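Local structure of inositol 2-dehydrogenase (Sinorhizobium meliloti, 4HKT) at residues Asn253-Ser258 and Tyr267-Leu272; Tyr236-Glu241 and Thr278-Ala283; Thr3-Leu8 and Asp27-Ala32. The protein catalyses the NAD+-dependent oxidation of myo-inositol to scyllo-inosose, the first step of myo-inositol degradation. All blocks are in the same frame, centred on the assembly; numbering follows the deposited sequence.

Contact 1. Residues Asn253-Ser258 and Tyr267-Leu272; sequences NQRPVS and YTRPPL. With EDO (1,2-ethanediol), chain R.
With CG wedged between its backbone N and carbonyl carbon (chi1 51°) and a second bend at chi3, R255 crosses P270 at about a right angle and brings the edge of its guanidinium to the P270 carbonyl. There NE donates to P270 O over 2.8 Å, a nearly straight bond that lies in the guanidinium plane although it is tilted from the plane of the carbonyl. NH2 reaches the same oxygen weakly, so one carbonyl takes the edge of the group and fixes its rotation. One face of the guanidinium lies against R269 CB, the opposite one against CD2 of L272. R255 NH1 comes to 3.6 Å from R269 NH1 over the face of the second guanidinium, the two planes 38° apart; that closeness of like charge is probably eased because R269 bridges to E260 of the second subunit and R255 makes a cation-pi contact with Y267 of that subunit. An alanine in place of R255 is likely to leave P270 O without its donor and to uncover L272 CD2 and R269 CB. L272 turns its other methyl, CD1, to N253 ND2 at 3.6 Å, while CD2 sits 3.6 Å from Q254 O. N253 also grips an ethanediol, probably from the crystallisation liquor, its N hydrogen-bonded to O2 and its ND2 to O1. P270 CG packs 3.3 Å from V257 O, a buried carbonyl with no polar partner. All this closes the base of the antiparallel hairpin 259-263/266-269, an arm whose strand 266-269 pairs antiparallel with a strand of the second subunit and continues the sheet across the interface of the tetramer.

Contact 2. Residues Tyr236-Glu241 and Thr278-Ala283; sequences YDQRIE and TRYTEA. With EDO (1,2-ethanediol), chain C.
Y280 meets the strand with the hydroxyl end of its ring, donating from OH to Q238 OE1 over 2.5 Å, a very short bond. The oxygen lies in the plane of the phenol, at its edge, whereas the Q238 amide is turned 78° from that ring. Q238 gets there by folding back at chi2 (-80°), which also lets NE2 donate to the carbonyl O of D237, coming from above that carbonyl's plane at 2.9 Å. Both ends of the amide are thus used, and its flip is settled. The amide carbon CD in turn lies over one face of the Y236 ring, offset toward the rim.

R279 reaches both tyrosines. Its CB touches CD2 at the edge of the Y236 ring at 3.8 Å, and its CG sits over the centre of the Y280 ring. One water joins the two segments: it donates to Q238 O at 2.7 Å and accepts from R279 NH2 at 2.8 Å. The charge of R279 is met mainly by D126, through a salt bridge from NH1. In the fold, this is where strand 237-244 of the mixed C-terminal sheet of a Gfo/Idh/MocA enzyme meets the junction of helices 276-279 and 281-297, Y280 being the N-cap residue of the second helix. F129 of helix 127-137 packs on both R279 and Y280, while F275 meets Y236 edge-to-face. The two tyrosines cross at about a right angle, CE2 of Y236 lying 3.7 Å from CE2 of Y280.

Contact 3. Residues Thr3-Leu8 and Asp27-Ala32; sequences TVRFGL and DARLVA. With NA (sodium ion), chain D.
R5 and R29 lie side by side on one face of the sheet, pointing the same way, with their guanidinium planes 45° apart. NH1 of R29 comes over a face of the R5 group, and V31 sets its CG2 beside R5 NE at 3.5 Å. R5 was modelled in two conformers and these statements hold for the one described; the close approach of the two NH1 atoms, both donors, is doubtful. T3 CG2 lies over a face of the R29 group, offset toward its rim. R5 NE donates to the backbone O of D63, which turns the polar end of this arginine toward the loop before strand 66-69.

The opposite face carries V4, F6, A28 and L30. With CG anti to its carbonyl carbon (chi1 -77°), F6 brings CE2 to 3.4 Å from A28 CB; R29 O lies at the ring's edge, in its plane. Farther along, L30 CD1 touches L8 CB at 4.0 Å. V22 of helix 13-24 packs against both F6 and L30, as expected of the first beta-alpha-beta unit of a Rossmann fold, in which that helix links these two parallel strands. Helix 281-297 also lies on this face, through I292 against F6 and A28.

Between the strands V4 O takes R29 N at 2.9 Å, and F6 N donates to R29 O at 3.0 Å. A beta bulge then shifts the register: F6 O accepts from V31 N at 3.0 Å and weakly from A32 N, and L8 N donates to A32 O. At the start of its strand, A28 O binds sodium at 2.4 Å, with the backbone O atoms of S23 and N25 completing the protein ligands.

Contacts 1 and 2 are neighbours, their centres 13 Å apart, with contact 1 nested in the chain loop that contact 2 closes. N253 joins them by probable hydrogen bonds, OD1 with Q238 N at 2.7 Å and ND2 with D237 OD1 at 2.8 Å, and Q254 CG packs on R279 CZ at 3.6 Å. Contact 3 stands apart in the NAD-binding Rossmann domain, its centre 26 Å from that of contact 2 and 35 Å from that of contact 1. Helix 281-297 spans the gap, starting in contact 2 and packing on contact 3. L8 touches the glycine-rich GxGxxG pattern, consistent with a dinucleotide-binding loop, though no NAD is bound.

Contact 1. Residues Asn253-Ser258 and Tyr267-Leu272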
loop_
_atom_site.group_PDB
_atom_site.type_symbol
_atom_site.label_atom_id
_atom_site.label_comp_id
_atom_site.label_asym_id
_atom_site.label_seq_id
_atom_site.Cartn_x
_atom_site.Cartn_y
_atom_site.Cartn_z
ATOM N N ASN B 253 4.949 -0.155 -9.302
ATOM C CA ASN B 253 4.698 0.795 -10.378
ATOM C C ASN B 253 4.810 2.239 -9.883
ATOM O O ASN B 253 4.483 2.536 -8.745
ATOM C CB ASN B 253 3.317 0.587 -10.938
ATOM C CG ASN B 253 3.306 -0.430 -12.058
ATOM O OD1 ASN B 253 4.187 -0.437 -12.929
ATOM N ND2 ASN B 253 2.293 -1.259 -12.069
ATOM N N GLN B 254 5.194 3.115 -10.791
ATOM C CA GLN B 254 5.211 4.546 -10.550
ATOM C C GLN B 254 4.002 5.215 -11.200
ATOM O O GLN B 254 3.510 4.801 -12.262
ATOM C CB GLN B 254 6.514 5.138 -11.129
ATOM C CG GLN B 254 7.760 4.724 -10.377
ATOM C CD GLN B 254 7.810 5.373 -9.015
ATOM O OE1 GLN B 254 7.574 6.578 -8.898
ATOM N NE2 GLN B 254 8.088 4.585 -7.974
ATOM N N ARG B 255 3.538 6.281 -10.568
ATOM C CA ARG B 255 2.492 7.126 -11.157
ATOM C C ARG B 255 2.933 8.601 -10.927
ATOM O O ARG B 255 3.719 8.861 -10.002
ATOM C CB ARG B 255 1.174 6.811 -10.468
ATOM C CG ARG B 255 1.266 6.869 -8.949
ATOM C CD ARG B 255 -0.097 6.745 -8.302
ATOM N NE ARG B 255 -0.834 5.540 -8.693
ATOM C CZ ARG B 255 -0.606 4.293 -8.261
ATOM N NH1 ARG B 255 0.386 4.007 -7.416
ATOM N NH2 ARG B 255 -1.369 3.296 -8.724
ATOM N N PRO B 256 2.453 9.551 -11.747
ATOM C CA PRO B 256 2.973 10.944 -11.664
ATOM C C PRO B 256 2.583 11.672 -10.360
ATOM O O PRO B 256 3.355 12.485 -9.847
ATOM C CB PRO B 256 2.346 11.646 -12.866
ATOM C CG PRO B 256 1.326 10.706 -13.443
ATOM C CD PRO B 256 1.573 9.328 -12.907
ATOM N N VAL B 257 1.377 11.385 -9.879
ATOM C CA VAL B 257 0.796 11.960 -8.687
ATOM C C VAL B 257 0.316 10.809 -7.812
ATOM O O VAL B 257 -0.434 9.938 -8.288
ATOM C CB VAL B 257 -0.451 12.779 -9.086
ATOM C CG1 VAL B 257 -1.124 13.385 -7.878
ATOM C CG2 VAL B 257 -0.096 13.852 -10.110
ATOM N N SER B 258 0.694 10.807 -6.538
ATOM C CA SER B 258 0.178 9.840 -5.579
ATOM C C SER B 258 -0.762 10.493 -4.534
ATOM O O SER B 258 -0.312 11.063 -3.541
ATOM C CB SER B 258 1.340 9.121 -4.861
ATOM O OG SER B 258 2.213 8.467 -5.766
ATOM N N TYR B 267 -11.422 3.047 -2.326
ATOM C CA TYR B 267 -10.231 3.871 -2.228
ATOM C C TYR B 267 -9.597 3.848 -3.581
ATOM O O TYR B 267 -9.196 2.776 -4.060
ATOM C CB TYR B 267 -9.284 3.271 -1.204
ATOM C CG TYR B 267 -9.689 3.540 0.222
ATOM C CD1 TYR B 267 -8.941 4.393 1.035
ATOM C CD2 TYR B 267 -10.822 2.952 0.760
ATOM C CE1 TYR B 267 -9.319 4.650 2.351
ATOM C CE2 TYR B 267 -11.203 3.205 2.063
ATOM C CZ TYR B 267 -10.450 4.054 2.856
ATOM O OH TYR B 267 -10.851 4.281 4.154
ATOM N N THR B 268 -9.480 5.013 -4.202
ATOM C CA THR B 268 -8.957 5.105 -5.573
ATOM C C THR B 268 -7.719 5.947 -5.686
ATOM O O THR B 268 -7.729 7.117 -5.235
ATOM C CB THR B 268 -10.006 5.704 -6.518
ATOM O OG1 THR B 268 -11.129 4.840 -6.545
ATOM C CG2 THR B 268 -9.467 5.794 -7.917
ATOM N N ARG B 269 -6.666 5.365 -6.278
ATOM C CA ARG B 269 -5.422 6.061 -6.593
ATOM C C ARG B 269 -5.371 6.313 -8.095
ATOM O O ARG B 269 -6.029 5.590 -8.869
ATOM C CB ARG B 269 -4.200 5.237 -6.158
ATOM C CG ARG B 269 -4.147 4.984 -4.664
ATOM C CD ARG B 269 -2.916 4.196 -4.225
ATOM N NE ARG B 269 -2.971 2.802 -4.672
ATOM C CZ ARG B 269 -1.921 1.987 -4.728
ATOM N NH1 ARG B 269 -0.714 2.408 -4.358
ATOM N NH2 ARG B 269 -2.072 0.738 -5.149
ATOM N N PRO B 270 -4.583 7.316 -8.524
ATOM C CA PRO B 270 -4.533 7.628 -9.964
ATOM C C PRO B 270 -3.922 6.495 -10.797
ATOM O O PRO B 270 -3.184 5.656 -10.268
ATOM C CB PRO B 270 -3.650 8.893 -10.047
ATOM C CG PRO B 270 -3.701 9.470 -8.673
ATOM C CD PRO B 270 -3.771 8.279 -7.747
ATOM N N PRO B 271 -4.239 6.467 -12.092
ATOM C CA PRO B 271 -3.549 5.542 -12.977
ATOM C C PRO B 271 -2.070 5.844 -13.065
ATOM O O PRO B 271 -1.559 6.815 -12.467
ATOM C CB PRO B 271 -4.265 5.758 -14.336
ATOM C CG PRO B 271 -4.776 7.168 -14.254
ATOM C CD PRO B 271 -5.237 7.277 -12.821
ATOM N N LEU B 272 -1.365 5.008 -13.806
ATOM C CA LEU B 272 0.076 5.119 -13.943
ATOM C C LEU B 272 0.456 6.207 -14.963
ATOM O O LEU B 272 -0.424 6.879 -15.558
ATOM C CB LEU B 272 0.610 3.771 -14.427
ATOM C CG LEU B 272 0.113 2.590 -13.568
ATOM C CD1 LEU B 272 0.635 1.257 -14.098
ATOM C CD2 LEU B 272 0.499 2.788 -12.115
HETATM C C1 EDO R . 1.081 -1.422 -8.888
HETATM O O1 EDO R . 0.525 -1.483 -10.140
HETATM C C2 EDO R . 2.276 -2.322 -8.971
HETATM O O2 EDO R . 3.163 -1.953 -7.966
#

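Contact 2. Residues Tyr236-Glu241 and Thr278-Ala283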
loop_
_atom_site.group_PDB
_atom_site.type_symbol
_atom_site.label_atom_id
_atom_site.label_comp_id
_atom_site.label_asym_id
_atom_site.label_seq_id
_atom_site.Cartn_x
_atom_site.Cartn_y
_atom_site.Cartn_z
ATOM N N TYR B 236 1.179 2.662 -18.059
ATOM C CA TYR B 236 2.408 2.013 -18.386
ATOM C C TYR B 236 2.849 1.135 -17.204
ATOM O O TYR B 236 3.369 1.635 -16.207
ATOM C CB TYR B 236 3.451 3.062 -18.708
ATOM C CG TYR B 236 4.710 2.608 -19.419
ATOM C CD1 TYR B 236 4.717 1.497 -20.272
ATOM C CD2 TYR B 236 5.895 3.345 -19.286
ATOM C CE1 TYR B 236 5.858 1.139 -20.959
ATOM C CE2 TYR B 236 7.030 3.004 -19.965
ATOM C CZ TYR B 236 7.011 1.906 -20.803
ATOM O OH TYR B 236 8.150 1.587 -21.480
ATOM N N ASP B 237 2.560 -0.151 -17.311
ATOM C CA ASP B 237 2.817 -1.118 -16.243
ATOM C C ASP B 237 4.239 -1.625 -16.358
ATOM O O ASP B 237 4.606 -2.150 -17.360
ATOM C CB ASP B 237 1.796 -2.269 -16.358
ATOM C CG ASP B 237 1.761 -3.177 -15.135
ATOM O OD1 ASP B 237 2.623 -3.054 -14.209
ATOM O OD2 ASP B 237 0.854 -4.038 -15.124
ATOM N N GLN B 238 5.055 -1.396 -15.344
ATOM C CA GLN B 238 6.462 -1.724 -15.395
ATOM C C GLN B 238 6.866 -2.273 -14.043
ATOM O O GLN B 238 7.314 -1.533 -13.171
ATOM C CB GLN B 238 7.325 -0.472 -15.702
ATOM C CG GLN B 238 7.046 0.235 -17.023
ATOM C CD GLN B 238 7.707 -0.467 -18.164
ATOM O OE1 GLN B 238 8.878 -0.234 -18.453
ATOM N NE2 GLN B 238 6.961 -1.322 -18.844
ATOM N N ARG B 239 6.703 -3.578 -13.854
ATOM C CA ARG B 239 7.047 -4.208 -12.578
ATOM C C ARG B 239 8.139 -5.232 -12.705
ATOM O O ARG B 239 8.255 -5.907 -13.715
ATOM C CB ARG B 239 5.833 -4.872 -11.993
ATOM C CG ARG B 239 4.890 -3.882 -11.346
ATOM C CD ARG B 239 3.652 -4.646 -10.938
ATOM N NE ARG B 239 2.752 -4.871 -12.055
ATOM C CZ ARG B 239 1.909 -5.905 -12.160
ATOM N NH1 ARG B 239 1.893 -6.862 -11.253
ATOM N NH2 ARG B 239 1.082 -5.991 -13.197
ATOM N N ILE B 240 8.957 -5.331 -11.666
ATOM C CA ILE B 240 9.939 -6.391 -11.578
ATOM C C ILE B 240 9.894 -6.933 -10.151
ATOM O O ILE B 240 9.598 -6.212 -9.172
ATOM C CB ILE B 240 11.361 -5.948 -11.933
ATOM C CG1 ILE B 240 11.843 -4.829 -10.968
ATOM C CG2 ILE B 240 11.436 -5.470 -13.377
ATOM C CD1 ILE B 240 13.328 -4.543 -11.078
ATOM N N GLU B 241 10.193 -8.205 -10.064
ATOM C CA GLU B 241 10.210 -8.915 -8.795
ATOM C C GLU B 241 11.255 -9.998 -8.847
ATOM O O GLU B 241 11.400 -10.690 -9.887
ATOM C CB GLU B 241 8.827 -9.493 -8.502
ATOM C CG GLU B 241 8.822 -10.218 -7.156
ATOM C CD GLU B 241 7.538 -10.962 -6.830
ATOM O OE1 GLU B 241 6.614 -11.011 -7.657
ATOM O OE2 GLU B 241 7.473 -11.494 -5.694
ATOM N N THR B 278 7.305 10.197 -19.413
ATOM C CA THR B 278 7.343 10.656 -18.032
ATOM C C THR B 278 7.745 9.583 -17.051
ATOM O O THR B 278 8.266 9.915 -16.008
ATOM C CB THR B 278 6.057 11.329 -17.535
ATOM O OG1 THR B 278 4.944 10.483 -17.767
ATOM C CG2 THR B 278 5.849 12.701 -18.199
ATOM N N ARG B 279 7.515 8.307 -17.350
ATOM C CA ARG B 279 7.892 7.256 -16.388
ATOM C C ARG B 279 9.404 7.252 -16.156
ATOM O O ARG B 279 9.873 7.056 -15.012
ATOM C CB ARG B 279 7.414 5.826 -16.829
ATOM C CG ARG B 279 8.109 4.669 -16.079
ATOM C CD ARG B 279 7.633 4.514 -14.639
ATOM N NE ARG B 279 8.260 3.433 -13.866
ATOM C CZ ARG B 279 9.483 3.475 -13.329
ATOM N NH1 ARG B 279 10.244 4.553 -13.466
ATOM N NH2 ARG B 279 9.954 2.448 -12.637
ATOM N N TYR B 280 10.173 7.474 -17.212
ATOM C CA TYR B 280 11.620 7.281 -17.121
ATOM C C TYR B 280 12.511 8.542 -17.150
ATOM O O TYR B 280 13.721 8.448 -17.381
ATOM C CB TYR B 280 12.048 6.261 -18.184
ATOM C CG TYR B 280 11.584 4.835 -17.830
ATOM C CD1 TYR B 280 12.013 4.216 -16.669
ATOM C CD2 TYR B 280 10.744 4.114 -18.690
ATOM C CE1 TYR B 280 11.592 2.932 -16.331
ATOM C CE2 TYR B 280 10.331 2.819 -18.385
ATOM C CZ TYR B 280 10.749 2.237 -17.204
ATOM O OH TYR B 280 10.337 0.973 -16.879
ATOM N N THR B 281 11.944 9.697 -16.824
ATOM C CA THR B 281 12.722 10.946 -16.831
ATOM C C THR B 281 14.014 10.871 -15.983
ATOM O O THR B 281 15.090 11.236 -16.481
ATOM C CB THR B 281 11.897 12.162 -16.418
ATOM O OG1 THR B 281 11.649 12.092 -15.025
ATOM C CG2 THR B 281 10.584 12.208 -17.154
ATOM N N GLU B 282 13.939 10.354 -14.760
ATOM C CA GLU B 282 15.147 10.201 -13.967
ATOM C C GLU B 282 16.101 9.203 -14.622
ATOM O O GLU B 282 17.335 9.376 -14.598
ATOM C CB GLU B 282 14.839 9.777 -12.524
ATOM C CG GLU B 282 14.189 10.857 -11.675
ATOM C CD GLU B 282 13.577 10.279 -10.427
ATOM O OE1 GLU B 282 14.252 10.284 -9.378
ATOM O OE2 GLU B 282 12.442 9.775 -10.519
ATOM N N ALA B 283 15.543 8.139 -15.197
ATOM C CA ALA B 283 16.381 7.136 -15.830
ATOM C C ALA B 283 17.178 7.729 -16.992
ATOM O O ALA B 283 18.385 7.494 -17.083
ATOM C CB ALA B 283 15.550 5.931 -16.271
HETATM C C1 EDO C . 8.183 -7.634 -1.977
HETATM O O1 EDO C . 6.857 -7.132 -2.198
HETATM C C2 EDO C . 8.487 -8.764 -2.966
HETATM O O2 EDO C . 7.723 -9.941 -2.666
HETATM O O HOH W 1 7.849 0.834 -11.902
#

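Contact 3. Residues Thr3-Leu8 and Asp27-Ala32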
loop_
_atom_site.group_PDB
_atom_site.type_symbol
_atom_site.label_atom_id
_atom_site.label_comp_id
_atom_site.label_asym_id
_atom_site.label_seq_id
_atom_site.Cartn_x
_atom_site.Cartn_y
_atom_site.Cartn_z
ATOM N N THR B 3 33.550 19.896 -21.008
ATOM C CA THR B 3 32.142 19.800 -21.385
ATOM C C THR B 3 32.011 18.876 -22.594
ATOM O O THR B 3 32.669 19.105 -23.614
ATOM C CB THR B 3 31.589 21.185 -21.750
ATOM O OG1 THR B 3 31.753 22.056 -20.627
ATOM C CG2 THR B 3 30.100 21.120 -22.139
ATOM N N VAL B 4 31.163 17.848 -22.479
ATOM C CA VAL B 4 30.881 16.930 -23.602
ATOM C C VAL B 4 29.930 17.601 -24.579
ATOM O O VAL B 4 28.822 18.030 -24.205
ATOM C CB VAL B 4 30.278 15.603 -23.111
ATOM C CG1 VAL B 4 29.986 14.664 -24.271
ATOM C CG2 VAL B 4 31.229 14.920 -22.145
ATOM N N ARG B 5 30.371 17.710 -25.832
ATOM C CA ARG B 5 29.555 18.331 -26.871
ATOM C C ARG B 5 28.808 17.245 -27.650
ATOM O O ARG B 5 29.421 16.351 -28.243
ATOM C CB ARG B 5 30.416 19.199 -27.803
ATOM C CG ARG B 5 30.994 20.439 -27.126
ATOM C CD ARG B 5 31.832 21.317 -28.060
ATOM N NE ARG B 5 31.006 22.148 -28.933
ATOM C CZ ARG B 5 30.814 23.457 -28.775
ATOM N NH1 ARG B 5 31.404 24.105 -27.785
ATOM N NH2 ARG B 5 30.041 24.120 -29.623
ATOM N N PHE B 6 27.479 17.344 -27.636
ATOM C CA PHE B 6 26.586 16.332 -28.195
ATOM C C PHE B 6 25.939 16.774 -29.506
ATOM O O PHE B 6 25.459 17.904 -29.639
ATOM C CB PHE B 6 25.447 16.039 -27.201
ATOM C CG PHE B 6 25.842 15.159 -26.050
ATOM C CD1 PHE B 6 25.512 13.806 -26.041
ATOM C CD2 PHE B 6 26.532 15.678 -24.967
ATOM C CE1 PHE B 6 25.880 12.997 -24.981
ATOM C CE2 PHE B 6 26.904 14.879 -23.902
ATOM C CZ PHE B 6 26.566 13.533 -23.900
ATOM N N GLY B 7 25.898 15.856 -30.455
ATOM C CA GLY B 7 25.024 15.972 -31.601
ATOM C C GLY B 7 23.898 14.992 -31.381
ATOM O O GLY B 7 24.157 13.856 -30.984
ATOM N N LEU B 8 22.666 15.429 -31.632
ATOM C CA LEU B 8 21.481 14.581 -31.561
ATOM C C LEU B 8 21.022 14.280 -32.975
ATOM O O LEU B 8 20.868 15.195 -33.784
ATOM C CB LEU B 8 20.351 15.289 -30.795
ATOM C CG LEU B 8 18.964 14.633 -30.774
ATOM C CD1 LEU B 8 19.038 13.208 -30.265
ATOM C CD2 LEU B 8 17.988 15.433 -29.920
ATOM N N ASP B 27 27.431 18.566 -17.143
ATOM C CA ASP B 27 28.673 18.349 -17.901
ATOM C C ASP B 27 28.513 18.284 -19.419
ATOM O O ASP B 27 29.475 17.992 -20.120
ATOM C CB ASP B 27 29.360 17.087 -17.410
ATOM C CG ASP B 27 29.817 17.207 -15.978
ATOM O OD1 ASP B 27 30.374 18.268 -15.627
ATOM O OD2 ASP B 27 29.625 16.242 -15.209
ATOM N N ALA B 28 27.329 18.586 -19.935
ATOM C CA ALA B 28 27.055 18.356 -21.355
ATOM C C ALA B 28 26.389 19.540 -21.988
ATOM O O ALA B 28 25.636 20.248 -21.321
ATOM C CB ALA B 28 26.151 17.145 -21.513
ATOM N N ARG B 29 26.636 19.731 -23.283
ATOM C CA ARG B 29 25.954 20.761 -24.062
ATOM C C ARG B 29 25.406 20.165 -25.345
ATOM O O ARG B 29 26.112 19.460 -26.060
ATOM C CB ARG B 29 26.915 21.918 -24.426
ATOM C CG ARG B 29 26.252 23.075 -25.196
ATOM C CD ARG B 29 27.237 24.100 -25.772
ATOM N NE ARG B 29 28.205 24.566 -24.772
ATOM C CZ ARG B 29 29.481 24.176 -24.676
ATOM N NH1 ARG B 29 30.004 23.314 -25.539
ATOM N NH2 ARG B 29 30.248 24.666 -23.706
ATOM N N LEU B 30 24.162 20.489 -25.655
ATOM C CA LEU B 30 23.581 20.129 -26.928
ATOM C C LEU B 30 23.953 21.199 -27.961
ATOM O O LEU B 30 23.542 22.355 -27.855
ATOM C CB LEU B 30 22.067 20.000 -26.810
ATOM C CG LEU B 30 21.364 19.555 -28.085
ATOM C CD1 LEU B 30 21.849 18.176 -28.516
ATOM C CD2 LEU B 30 19.870 19.527 -27.860
ATOM N N VAL B 31 24.732 20.784 -28.953
ATOM C CA VAL B 31 25.320 21.665 -29.967
ATOM C C VAL B 31 24.524 21.611 -31.265
ATOM O O VAL B 31 24.255 22.651 -31.865
ATOM C CB VAL B 31 26.785 21.244 -30.252
ATOM C CG1 VAL B 31 27.383 22.025 -31.414
ATOM C CG2 VAL B 31 27.628 21.404 -28.999
ATOM N N ALA B 32 24.150 20.405 -31.703
ATOM C CA ALA B 32 23.516 20.231 -33.004
ATOM C C ALA B 32 22.430 19.170 -33.001
ATOM O O ALA B 32 22.556 18.153 -32.324
ATOM C CB ALA B 32 24.560 19.902 -34.053
HETATM NA NA NA D . 23.528 20.808 -20.362
#